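PDB 4GNX: putative uncharacterized protein from Ustilago maydis, which probably acts as the small OB-fold subunit of replication protein A, the three-chain complex that binds single-stranded DNA. Local coordinates for residues V61-K66 with F74-I79; N33-Q38 with V45-T50; I8-L13 with T39-N44; V24-K29 with S57-E62. All coordinates share one frame; numbering follows the deposited sequence.

Contact 1 (V61-K66 with F74-I79); sequences VEVTGK and FQANQI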
loop_
_atom_site.group_PDB
_atom_site.type_symbol
_atom_site.label_atom_id
_atom_site.label_comp_id
_atom_site.label_asym_id
_atom_site.label_seq_id
_atom_site.Cartn_x
_atom_site.Cartn_y
_atom_site.Cartn_z
ATOM N N VAL A 61 -0.903 8.290 -24.788
ATOM C CA VAL A 61 -2.170 8.036 -25.423
ATOM C C VAL A 61 -2.641 6.604 -25.156
ATOM O O VAL A 61 -1.812 5.711 -24.951
ATOM C CB VAL A 61 -2.012 8.316 -26.918
ATOM C CG1 VAL A 61 -1.162 7.235 -27.568
ATOM C CG2 VAL A 61 -3.364 8.435 -27.576
ATOM N N GLU A 62 -3.957 6.388 -25.104
ATOM C CA GLU A 62 -4.499 5.012 -25.014
ATOM C C GLU A 62 -5.300 4.696 -26.253
ATOM O O GLU A 62 -6.314 5.340 -26.523
ATOM C CB GLU A 62 -5.369 4.776 -23.765
ATOM C CG GLU A 62 -5.795 3.319 -23.597
ATOM C CD GLU A 62 -6.890 3.112 -22.548
ATOM O OE1 GLU A 62 -8.097 3.206 -22.894
ATOM O OE2 GLU A 62 -6.566 2.829 -21.363
ATOM N N VAL A 63 -4.849 3.695 -27.002
ATOM C CA VAL A 63 -5.539 3.340 -28.251
ATOM C C VAL A 63 -6.330 2.074 -28.098
ATOM O O VAL A 63 -5.799 1.081 -27.592
ATOM C CB VAL A 63 -4.563 3.087 -29.402
ATOM C CG1 VAL A 63 -5.335 2.613 -30.620
ATOM C CG2 VAL A 63 -3.748 4.335 -29.675
ATOM N N THR A 64 -7.586 2.106 -28.519
ATOM C CA THR A 64 -8.307 0.870 -28.723
ATOM C C THR A 64 -8.219 0.614 -30.212
ATOM O O THR A 64 -8.618 1.457 -31.026
ATOM C CB THR A 64 -9.773 0.909 -28.228
ATOM O OG1 THR A 64 -9.816 1.215 -26.828
ATOM C CG2 THR A 64 -10.422 -0.427 -28.398
ATOM N N GLY A 65 -7.665 -0.534 -30.574
ATOM C CA GLY A 65 -7.463 -0.823 -31.982
ATOM C C GLY A 65 -7.420 -2.287 -32.294
ATOM O O GLY A 65 -7.364 -3.125 -31.395
ATOM N N LYS A 66 -7.440 -2.592 -33.577
ATOM C CA LYS A 66 -7.453 -3.959 -34.037
ATOM C C LYS A 66 -6.074 -4.280 -34.599
ATOM O O LYS A 66 -5.547 -3.529 -35.435
ATOM C CB LYS A 66 -8.561 -4.109 -35.070
ATOM C CG LYS A 66 -8.317 -5.056 -36.225
ATOM C CD LYS A 66 -9.303 -6.204 -36.213
ATOM C CE LYS A 66 -9.447 -6.783 -37.608
ATOM N NZ LYS A 66 -10.613 -6.183 -38.300
ATOM N N PHE A 74 -1.586 -1.675 -36.838
ATOM C CA PHE A 74 -2.725 -1.368 -35.998
ATOM C C PHE A 74 -3.782 -0.418 -36.522
ATOM O O PHE A 74 -3.467 0.736 -36.779
ATOM C CB PHE A 74 -2.140 -0.655 -34.847
ATOM C CG PHE A 74 -2.516 -1.233 -33.586
ATOM C CD1 PHE A 74 -1.619 -2.036 -32.912
ATOM C CD2 PHE A 74 -3.771 -0.995 -33.074
ATOM C CE1 PHE A 74 -1.957 -2.588 -31.708
ATOM C CE2 PHE A 74 -4.129 -1.546 -31.870
ATOM C CZ PHE A 74 -3.215 -2.341 -31.181
ATOM N N GLN A 75 -5.036 -0.859 -36.613
ATOM C CA GLN A 75 -6.091 0.023 -37.108
ATOM C C GLN A 75 -6.807 0.627 -35.905
ATOM O O GLN A 75 -7.600 -0.054 -35.272
ATOM C CB GLN A 75 -7.053 -0.704 -38.091
ATOM C CG GLN A 75 -8.099 0.175 -38.803
ATOM C CD GLN A 75 -8.529 -0.306 -40.213
ATOM O OE1 GLN A 75 -8.365 -1.482 -40.581
ATOM N NE2 GLN A 75 -9.092 0.621 -41.014
ATOM N N ALA A 76 -6.514 1.897 -35.596
ATOM C CA ALA A 76 -7.154 2.587 -34.473
ATOM C C ALA A 76 -8.661 2.675 -34.645
ATOM O O ALA A 76 -9.135 3.102 -35.685
ATOM C CB ALA A 76 -6.561 3.985 -34.268
ATOM N N ASN A 77 -9.397 2.260 -33.614
ATOM C CA ASN A 77 -10.839 2.459 -33.543
ATOM C C ASN A 77 -11.084 3.756 -32.763
ATOM O O ASN A 77 -11.644 4.715 -33.295
ATOM C CB ASN A 77 -11.554 1.239 -32.916
ATOM C CG ASN A 77 -11.574 -0.011 -33.842
ATOM O OD1 ASN A 77 -11.598 0.091 -35.081
ATOM N ND2 ASN A 77 -11.599 -1.201 -33.233
ATOM N N GLN A 78 -10.615 3.795 -31.512
ATOM C CA GLN A 78 -10.770 4.967 -30.641
ATOM C C GLN A 78 -9.470 5.360 -29.992
ATOM O O GLN A 78 -8.523 4.601 -29.976
ATOM C CB GLN A 78 -11.832 4.750 -29.561
ATOM C CG GLN A 78 -13.240 5.143 -29.995
ATOM C CD GLN A 78 -13.465 6.660 -30.190
ATOM O OE1 GLN A 78 -14.560 7.183 -29.902
ATOM N NE2 GLN A 78 -12.442 7.371 -30.704
ATOM N N ILE A 79 -9.412 6.568 -29.462
ATOM C CA ILE A 79 -8.170 7.049 -28.871
ATOM C C ILE A 79 -8.435 7.983 -27.665
ATOM O O ILE A 79 -9.290 8.875 -27.733
ATOM C CB ILE A 79 -7.253 7.737 -29.931
ATOM C CG1 ILE A 79 -6.921 6.816 -31.138
ATOM C CG2 ILE A 79 -5.972 8.212 -29.276
ATOM C CD1 ILE A 79 -7.763 7.014 -32.404
#
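A chi1 of 175° turns CG1 of Val-63 away from its own backbone N and toward Ala-76, whose CB lies 4.1 Å from it. The same rotation sets Val-63 CG2 beside that N, 4.3 Å from CG1 of Ile-79. These three side chains share one side of the sheet. The Phe-74 ring packs on the backbone of Gly-65 and Lys-66. One face of the ring covers the carbonyl carbon of Lys-66. Its edge meets Gly-65 N in the ring plane, and Gly-65 has no side chain to keep the ring off.

The backbone bonds fix the register. Lys-66 and Gln-75 exchange a pair, 3.1 Å from Lys-66 N to Gln-75 O and 3.0 Å from Gln-75 N to Lys-66 O. Further along, Thr-64 O accepts two N-H groups, Asn-77 N at 2.8 Å and Gln-78 N at 3.1 Å. Thr-64 N returns a bond to Gln-78 O. The hydroxyl of Thr-64 is bonded to Arg-22 on the adjoining strand. The strand turns a corner at Asn-77. This is an antiparallel hairpin with a classic beta bulge, here joining the last two strands of an OB-fold barrel.

Contact 2 (N33-Q38 with V45-T50); sequences NTLLMQ and VEIAMT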
loop_
_atom_site.group_PDB
_atom_site.type_symbol
_atom_site.label_atom_id
_atom_site.label_comp_id
_atom_site.label_asym_id
_atom_site.label_seq_id
_atom_site.Cartn_x
_atom_site.Cartn_y
_atom_site.Cartn_z
ATOM N N ASN A 33 -1.210 10.097 -40.971
ATOM C CA ASN A 33 -2.154 9.324 -40.179
ATOM C C ASN A 33 -1.502 8.120 -39.517
ATOM O O ASN A 33 -2.175 7.224 -39.067
ATOM C CB ASN A 33 -3.334 8.891 -41.047
ATOM C CG ASN A 33 -4.188 10.065 -41.500
ATOM O OD1 ASN A 33 -3.759 11.224 -41.436
ATOM N ND2 ASN A 33 -5.411 9.770 -41.962
ATOM N N THR A 34 -0.184 8.106 -39.446
ATOM C CA THR A 34 0.496 7.057 -38.731
ATOM C C THR A 34 1.078 7.632 -37.453
ATOM O O THR A 34 1.648 8.724 -37.458
ATOM C CB THR A 34 1.589 6.403 -39.595
ATOM O OG1 THR A 34 1.010 5.969 -40.834
ATOM C CG2 THR A 34 2.202 5.188 -38.890
ATOM N N LEU A 35 0.921 6.900 -36.358
ATOM C CA LEU A 35 1.490 7.291 -35.088
ATOM C C LEU A 35 2.536 6.275 -34.699
ATOM O O LEU A 35 2.306 5.066 -34.816
ATOM C CB LEU A 35 0.396 7.285 -34.025
ATOM C CG LEU A 35 0.840 7.263 -32.567
ATOM C CD1 LEU A 35 1.418 8.611 -32.183
ATOM C CD2 LEU A 35 -0.315 6.912 -31.650
ATOM N N LEU A 36 3.681 6.752 -34.227
ATOM C CA LEU A 36 4.644 5.852 -33.617
ATOM C C LEU A 36 4.616 5.980 -32.096
ATOM O O LEU A 36 4.808 7.067 -31.533
ATOM C CB LEU A 36 6.051 6.054 -34.166
ATOM C CG LEU A 36 6.986 4.860 -33.936
ATOM C CD1 LEU A 36 6.419 3.578 -34.528
ATOM C CD2 LEU A 36 8.354 5.146 -34.525
ATOM N N MET A 37 4.385 4.846 -31.443
ATOM C CA MET A 37 4.185 4.801 -30.011
ATOM C C MET A 37 5.208 3.906 -29.293
ATOM O O MET A 37 5.533 2.812 -29.766
ATOM C CB MET A 37 2.782 4.291 -29.759
ATOM C CG MET A 37 2.389 4.279 -28.306
ATOM S SD MET A 37 0.876 3.351 -28.016
ATOM C CE MET A 37 -0.289 4.376 -28.920
ATOM N N GLN A 38 5.717 4.386 -28.156
ATOM C CA GLN A 38 6.537 3.569 -27.266
ATOM C C GLN A 38 5.675 2.962 -26.148
ATOM O O GLN A 38 4.922 3.668 -25.491
ATOM C CB GLN A 38 7.712 4.385 -26.713
ATOM C CG GLN A 38 8.450 3.727 -25.558
ATOM C CD GLN A 38 9.898 4.146 -25.452
ATOM O OE1 GLN A 38 10.274 5.248 -25.860
ATOM N NE2 GLN A 38 10.728 3.264 -24.909
ATOM N N VAL A 45 5.475 0.688 -31.734
ATOM C CA VAL A 45 4.278 0.141 -32.392
ATOM C C VAL A 45 3.745 1.170 -33.385
ATOM O O VAL A 45 3.608 2.356 -33.045
ATOM C CB VAL A 45 3.147 -0.190 -31.381
ATOM C CG1 VAL A 45 1.895 -0.673 -32.095
ATOM C CG2 VAL A 45 3.578 -1.264 -30.414
ATOM N N GLU A 46 3.429 0.711 -34.600
ATOM C CA GLU A 46 2.935 1.585 -35.662
ATOM C C GLU A 46 1.409 1.579 -35.616
ATOM O O GLU A 46 0.794 0.520 -35.729
ATOM C CB GLU A 46 3.421 1.055 -37.001
ATOM C CG GLU A 46 4.238 2.026 -37.838
ATOM C CD GLU A 46 4.866 1.354 -39.062
ATOM O OE1 GLU A 46 4.227 0.459 -39.661
ATOM O OE2 GLU A 46 6.004 1.718 -39.439
ATOM N N ILE A 47 0.789 2.744 -35.426
ATOM C CA ILE A 47 -0.681 2.818 -35.370
ATOM C C ILE A 47 -1.258 3.640 -36.528
ATOM O O ILE A 47 -0.821 4.757 -36.788
ATOM C CB ILE A 47 -1.186 3.425 -34.044
ATOM C CG1 ILE A 47 -0.321 2.973 -32.857
ATOM C CG2 ILE A 47 -2.667 3.106 -33.843
ATOM C CD1 ILE A 47 -1.058 2.172 -31.804
ATOM N N ALA A 48 -2.233 3.071 -37.224
ATOM C CA ALA A 48 -2.901 3.751 -38.318
ATOM C C ALA A 48 -4.075 4.486 -37.718
ATOM O O ALA A 48 -4.983 3.881 -37.140
ATOM C CB ALA A 48 -3.354 2.769 -39.390
ATOM N N MET A 49 -4.041 5.802 -37.855
ATOM C CA MET A 49 -4.949 6.688 -37.167
ATOM C C MET A 49 -6.166 7.083 -38.015
ATOM O O MET A 49 -6.068 7.236 -39.239
ATOM C CB MET A 49 -4.157 7.925 -36.734
ATOM C CG MET A 49 -4.553 8.526 -35.392
ATOM S SD MET A 49 -4.561 7.399 -33.978
ATOM C CE MET A 49 -2.989 6.575 -34.235
ATOM N N THR A 50 -7.307 7.227 -37.341
ATOM C CA THR A 50 -8.527 7.822 -37.895
ATOM C C THR A 50 -8.253 9.243 -38.421
ATOM O O THR A 50 -7.442 9.974 -37.848
ATOM C CB THR A 50 -9.648 7.829 -36.817
ATOM O OG1 THR A 50 -10.157 6.509 -36.667
ATOM C CG2 THR A 50 -10.821 8.712 -37.179
#
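Leu-35 and Ile-47 stand side by side and point the same way, off one side of the hairpin. CD2 of Leu-35 lies 4.1 Å from CG1 of Ile-47. Two methionines cross this pair at a slant, one near each end. Met-37 has an extended chain that bends only at its last torsion (chi3 -65°). The bend brings its CE methyl to CD1 of Ile-47, at 3.7 Å. Met-49 is folded at both of its outer torsions, and its CE lies against both CB and the CD2 branch of Leu-35, 3.5 Å from CB. Val-45 lies on the same side of the sheet. Val-63 and Phe-74 of the next hairpin also pack on Ile-47.

The other side is sparser. There CG2 of Thr-34 passes over CG of Glu-46 at 3.9 Å, an aliphatic contact between two polar residues.

Backbone bonds hold the strands in antiparallel register, which runs without a bulge. Leu-35 and Ile-47 form a hydrogen-bonded pair, with 2.8 Å from Leu-35 N to Ile-47 O and the same from Ile-47 N to Leu-35 O. Met-37 and Val-45 form the next such pair. Met-49 N continues the ladder to Asn-33 O beyond the regular strands.

The hairpin is therefore two-sided. Leu-35, Met-37, Val-45 and Ile-47 contribute to the barrel interior, and Glu-46 and Ala-48 face outward. Main-chain bonds hold the strands together whatever the side chains; the pattern of apolar and polar residues decides which side is buried.

Contact 3 (I8-L13 with T39-N44); sequences INSSML and TSDLGN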
loop_
_atom_site.group_PDB
_atom_site.type_symbol
_atom_site.label_atom_id
_atom_site.label_comp_id
_atom_site.label_asym_id
_atom_site.label_seq_id
_atom_site.Cartn_x
_atom_site.Cartn_y
_atom_site.Cartn_z
ATOM N N ILE A 8 -2.508 -4.551 -23.454
ATOM C CA ILE A 8 -1.317 -5.269 -23.868
ATOM C C ILE A 8 -0.117 -4.351 -24.108
ATOM O O ILE A 8 -0.257 -3.128 -24.159
ATOM C CB ILE A 8 -1.610 -6.214 -25.075
ATOM C CG1 ILE A 8 -1.752 -5.422 -26.368
ATOM C CG2 ILE A 8 -2.842 -7.078 -24.806
ATOM C CD1 ILE A 8 -1.216 -6.159 -27.563
ATOM N N ASN A 9 1.062 -4.956 -24.188
ATOM C CA ASN A 9 2.241 -4.265 -24.628
ATOM C C ASN A 9 2.612 -4.793 -26.014
ATOM O O ASN A 9 1.879 -5.615 -26.576
ATOM C CB ASN A 9 3.371 -4.398 -23.595
ATOM C CG ASN A 9 3.739 -5.849 -23.263
ATOM O OD1 ASN A 9 4.055 -6.150 -22.114
ATOM N ND2 ASN A 9 3.755 -6.734 -24.265
ATOM N N SER A 10 3.726 -4.324 -26.572
ATOM C CA SER A 10 4.051 -4.617 -27.960
ATOM C C SER A 10 4.368 -6.108 -28.201
ATOM O O SER A 10 4.182 -6.633 -29.308
ATOM C CB SER A 10 5.202 -3.727 -28.435
ATOM O OG SER A 10 6.357 -3.851 -27.616
ATOM N N SER A 11 4.820 -6.796 -27.159
ATOM C CA SER A 11 5.261 -8.159 -27.320
ATOM C C SER A 11 4.081 -9.113 -27.360
ATOM O O SER A 11 4.214 -10.244 -27.785
ATOM C CB SER A 11 6.223 -8.543 -26.211
ATOM O OG SER A 11 5.515 -9.233 -25.213
ATOM N N MET A 12 2.925 -8.652 -26.931
ATOM C CA MET A 12 1.731 -9.474 -26.947
ATOM C C MET A 12 0.950 -9.373 -28.253
ATOM O O MET A 12 -0.017 -10.091 -28.459
ATOM C CB MET A 12 0.840 -9.128 -25.764
ATOM C CG MET A 12 1.487 -9.483 -24.438
ATOM S SD MET A 12 0.697 -8.813 -22.958
ATOM C CE MET A 12 -0.893 -9.649 -22.956
ATOM N N LEU A 13 1.373 -8.497 -29.152
ATOM C CA LEU A 13 0.655 -8.338 -30.415
ATOM C C LEU A 13 0.401 -9.657 -31.128
ATOM O O LEU A 13 -0.732 -9.933 -31.487
ATOM C CB LEU A 13 1.380 -7.378 -31.354
ATOM C CG LEU A 13 1.455 -5.944 -30.833
ATOM C CD1 LEU A 13 2.448 -5.187 -31.677
ATOM C CD2 LEU A 13 0.112 -5.241 -30.846
ATOM N N THR A 39 5.803 1.651 -25.952
ATOM C CA THR A 39 5.034 0.908 -24.965
ATOM C C THR A 39 5.800 0.705 -23.658
ATOM O O THR A 39 7.019 0.815 -23.647
ATOM C CB THR A 39 4.642 -0.482 -25.490
ATOM O OG1 THR A 39 4.356 -0.406 -26.873
ATOM C CG2 THR A 39 3.376 -0.901 -24.838
ATOM N N SER A 40 5.072 0.402 -22.575
ATOM C CA SER A 40 5.648 -0.026 -21.298
ATOM C C SER A 40 6.664 -1.131 -21.501
ATOM O O SER A 40 7.627 -1.262 -20.758
ATOM C CB SER A 40 4.543 -0.533 -20.378
ATOM O OG SER A 40 3.826 -1.604 -20.969
ATOM N N ASP A 41 6.399 -1.931 -22.522
ATOM C CA ASP A 41 7.258 -2.975 -23.027
ATOM C C ASP A 41 8.645 -2.474 -23.411
ATOM O O ASP A 41 9.588 -3.259 -23.501
ATOM C CB ASP A 41 6.590 -3.497 -24.295
ATOM C CG ASP A 41 6.844 -4.957 -24.527
ATOM O OD1 ASP A 41 7.093 -5.331 -25.686
ATOM O OD2 ASP A 41 6.796 -5.739 -23.560
ATOM N N LEU A 42 8.748 -1.168 -23.649
ATOM C CA LEU A 42 9.899 -0.508 -24.294
ATOM C C LEU A 42 9.970 -0.710 -25.790
ATOM O O LEU A 42 10.875 -0.199 -26.443
ATOM C CB LEU A 42 11.232 -0.871 -23.657
ATOM C CG LEU A 42 11.519 -0.151 -22.342
ATOM C CD1 LEU A 42 12.983 -0.333 -21.975
ATOM C CD2 LEU A 42 11.147 1.325 -22.410
ATOM N N GLY A 43 9.000 -1.435 -26.333
ATOM C CA GLY A 43 8.912 -1.636 -27.772
ATOM C C GLY A 43 8.009 -0.647 -28.477
ATOM O O GLY A 43 7.068 -0.146 -27.902
ATOM N N ASN A 44 8.310 -0.372 -29.739
ATOM C CA ASN A 44 7.575 0.618 -30.512
ATOM C C ASN A 44 6.520 -0.058 -31.366
ATOM O O ASN A 44 6.638 -1.247 -31.644
ATOM C CB ASN A 44 8.537 1.461 -31.349
ATOM C CG ASN A 44 9.328 2.472 -30.513
ATOM O OD1 ASN A 44 10.240 3.106 -31.014
ATOM N ND2 ASN A 44 8.974 2.628 -29.243
#
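Asp-41 OD1 accepts a hydrogen bond from the hydroxyl of Ser-10, with 2.5 Å between OD1 and OG. The hydroxyl comes to the anti side of the carboxylate, 19° out of its plane. Ser-10 OG sits between its own N and carbonyl carbon (chi1 56°), facing the aspartate. The backbone N of Ser-11 also lies close to Asp-41 OD1, at 3.1 Å.

Asn-9 flanks the same carboxylate. Its side chain runs about perpendicular to that of Asp-41, yet the two flat end groups are stacked, with their planes only 21° apart. The aliphatic parts meet as well, with CB of Asn-9 3.4 Å from CB of Asp-41. CG2 of Thr-39 packs on CA and CB of Asn-9, 3.6 Å from CA.

The loop 39-44 is tied internally. Gly-43 O takes two bonds from one residue, from Thr-39 N and from Thr-39 OG1, each at 2.9 Å. They arrive from opposite faces of the carbonyl plane. Leu-42 N closes the turn by bonding to Thr-39 O. Ser-40 directs its hydroxyl to Glu-97 of helix 93-104, and Asn-9 packs on that helix too.

Two loops are thus joined mainly through Asp-41, next to helix 93-104. Thr-39 to Leu-42 form a type I turn whose last residue is in the left-handed region. With Thr-39 N bonded to Gly-43 O, this fits a type I turn plus G1 bulge, a common way to link the strands of a tight beta hairpin.

Contact 4 (V24-K29 with S57-E62); sequences VGKVHK and SSTFVE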
loop_
_atom_site.group_PDB
_atom_site.type_symbol
_atom_site.label_atom_id
_atom_site.label_comp_id
_atom_site.label_asym_id
_atom_site.label_seq_id
_atom_site.Cartn_x
_atom_site.Cartn_y
_atom_site.Cartn_z
ATOM N N VAL A 24 -1.251 1.388 -24.350
ATOM C CA VAL A 24 -0.841 2.710 -23.881
ATOM C C VAL A 24 0.610 2.989 -24.228
ATOM O O VAL A 24 1.473 2.131 -24.088
ATOM C CB VAL A 24 -0.979 2.852 -22.349
ATOM C CG1 VAL A 24 -0.641 4.274 -21.915
ATOM C CG2 VAL A 24 -2.390 2.517 -21.884
ATOM N N GLY A 25 0.897 4.203 -24.652
ATOM C CA GLY A 25 2.266 4.535 -24.963
ATOM C C GLY A 25 2.519 6.005 -25.083
ATOM O O GLY A 25 1.580 6.795 -25.178
ATOM N N LYS A 26 3.800 6.348 -25.051
ATOM C CA LYS A 26 4.291 7.710 -25.211
ATOM C C LYS A 26 4.442 7.980 -26.700
ATOM O O LYS A 26 5.004 7.172 -27.434
ATOM C CB LYS A 26 5.653 7.854 -24.526
ATOM C CG LYS A 26 5.987 9.229 -23.966
ATOM C CD LYS A 26 6.612 10.146 -24.994
ATOM C CE LYS A 26 7.361 11.278 -24.321
ATOM N NZ LYS A 26 7.855 12.265 -25.334
ATOM N N VAL A 27 3.918 9.115 -27.146
ATOM C CA VAL A 27 3.971 9.494 -28.555
ATOM C C VAL A 27 5.388 9.890 -28.928
ATOM O O VAL A 27 5.967 10.809 -28.343
ATOM C CB VAL A 27 2.996 10.643 -28.882
ATOM C CG1 VAL A 27 3.122 11.055 -30.339
ATOM C CG2 VAL A 27 1.567 10.216 -28.584
ATOM N N HIS A 28 5.941 9.178 -29.903
ATOM C CA HIS A 28 7.299 9.419 -30.384
ATOM C C HIS A 28 7.258 10.368 -31.548
ATOM O O HIS A 28 7.863 11.434 -31.522
ATOM C CB HIS A 28 7.948 8.096 -30.786
ATOM C CG HIS A 28 9.414 8.006 -30.443
ATOM N ND1 HIS A 28 10.380 8.527 -31.235
ATOM C CD2 HIS A 28 10.064 7.426 -29.349
ATOM C CE1 HIS A 28 11.584 8.302 -30.676
ATOM N NE2 HIS A 28 11.390 7.628 -29.521
ATOM N N LYS A 29 6.513 9.985 -32.575
ATOM C CA LYS A 29 6.395 10.771 -33.787
ATOM C C LYS A 29 4.977 10.621 -34.351
ATOM O O LYS A 29 4.287 9.641 -34.061
ATOM C CB LYS A 29 7.450 10.322 -34.804
ATOM C CG LYS A 29 7.575 11.234 -36.005
ATOM C CD LYS A 29 8.895 11.043 -36.734
ATOM C CE LYS A 29 8.906 9.800 -37.612
ATOM N NZ LYS A 29 10.289 9.452 -38.042
ATOM N N SER A 57 -0.641 16.786 -30.436
ATOM C CA SER A 57 -0.418 17.669 -29.293
ATOM C C SER A 57 -0.655 16.984 -27.941
ATOM O O SER A 57 -1.201 17.596 -27.013
ATOM C CB SER A 57 -1.260 18.941 -29.434
ATOM O OG SER A 57 -2.615 18.616 -29.680
ATOM N N SER A 58 -0.218 15.728 -27.824
ATOM C CA SER A 58 -0.419 14.949 -26.591
ATOM C C SER A 58 0.682 13.915 -26.322
ATOM O O SER A 58 1.244 13.343 -27.248
ATOM C CB SER A 58 -1.777 14.257 -26.621
ATOM O OG SER A 58 -1.705 13.043 -27.327
ATOM N N THR A 59 0.968 13.655 -25.052
ATOM C CA THR A 59 2.192 12.949 -24.716
ATOM C C THR A 59 1.960 11.440 -24.626
ATOM O O THR A 59 2.590 10.661 -25.345
ATOM C CB THR A 59 2.842 13.504 -23.428
ATOM O OG1 THR A 59 2.477 14.880 -23.241
ATOM C CG2 THR A 59 4.353 13.395 -23.500
ATOM N N PHE A 60 1.057 11.028 -23.748
ATOM C CA PHE A 60 0.709 9.623 -23.674
ATOM C C PHE A 60 -0.684 9.429 -24.158
ATOM O O PHE A 60 -1.547 10.265 -23.947
ATOM C CB PHE A 60 0.813 9.087 -22.269
ATOM C CG PHE A 60 2.187 9.167 -21.691
ATOM C CD1 PHE A 60 2.676 10.368 -21.168
ATOM C CD2 PHE A 60 2.991 8.040 -21.638
ATOM C CE1 PHE A 60 3.938 10.444 -20.612
ATOM C CE2 PHE A 60 4.252 8.107 -21.073
ATOM C CZ PHE A 60 4.728 9.312 -20.565
ATOM N N VAL A 61 -0.903 8.290 -24.788
ATOM C CA VAL A 61 -2.170 8.036 -25.423
ATOM C C VAL A 61 -2.641 6.604 -25.156
ATOM O O VAL A 61 -1.812 5.711 -24.951
ATOM C CB VAL A 61 -2.012 8.316 -26.918
ATOM C CG1 VAL A 61 -1.162 7.235 -27.568
ATOM C CG2 VAL A 61 -3.364 8.435 -27.576
ATOM N N GLU A 62 -3.957 6.388 -25.104
ATOM C CA GLU A 62 -4.499 5.012 -25.014
ATOM C C GLU A 62 -5.300 4.696 -26.253
ATOM O O GLU A 62 -6.314 5.340 -26.523
ATOM C CB GLU A 62 -5.369 4.776 -23.765
ATOM C CG GLU A 62 -5.795 3.319 -23.597
ATOM C CD GLU A 62 -6.890 3.112 -22.548
ATOM O OE1 GLU A 62 -8.097 3.206 -22.894
ATOM O OE2 GLU A 62 -6.566 2.829 -21.363
#
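Gly-25 and Val-61 make the central backbone pair, antiparallel and hydrogen-bonded both ways. Gly-25 N reaches Val-61 O at 3.1 Å, and Val-61 N reaches Gly-25 O at 2.9 Å. A third bond runs from Val-27 N to Thr-59 O at 2.7 Å, almost straight at the hydrogen. Weaker CA-H...O contacts fill the positions between, such as Lys-26 CA to Thr-59 O.

One CH-pi contact stands out among the side chains. CG of Lys-26 sits over one face of the Phe-60 ring, 3.8 Å from its centroid and somewhat toward the rim. The lysine chain bends at chi2 (-86°) and runs on past the ring, so that its CE lies 3.8 Å from CG2 of Thr-59.

Purely apolar packing is lighter. Val-27 CG2 faces Val-61 CG1 at 4.2 Å on the inner side, where Leu-35 and Met-37 also pack. Val-24 CG2 touches the aliphatic CG of Glu-62 at 3.9 Å. The carboxylate of Glu-62 is held by Tyr-90 and Tyr-117 of a neighbouring subunit.

The same strand pair therefore closes the barrel wall and presents a surface to the partner chain. Main-chain bonds do the joining. The long polar residues contribute mainly their hydrocarbon parts here, while the carboxylate of Glu-62 bonds to the neighbouring subunit, with a weak, long ion pair to Arg-22.

Overall arrangement
Contacts 1, 2 and 4 belong to one curled sheet, whereas contact 3 joins the 8-13 loop to the turn between strands 34-39 and 44-48, beside helix 93-104. Contacts 1 and 4 share strand 60-68. Met-37 and Val-61 pack where the three sheet contacts meet. Backbone bonds from Ala-48 to Phe-74 and Ala-76 tie contact 2 to contact 1. All four are partly buried; contact 1 lies nearest the chain centre (about 6 Å between centres) and contact 4 farthest (about 10 Å). Contacts 1 and 2 have an apolar inner side and a more polar outer one, while the face of contact 4 with Lys-26 is mixed. Contact 3 relies instead on side-chain polar groups.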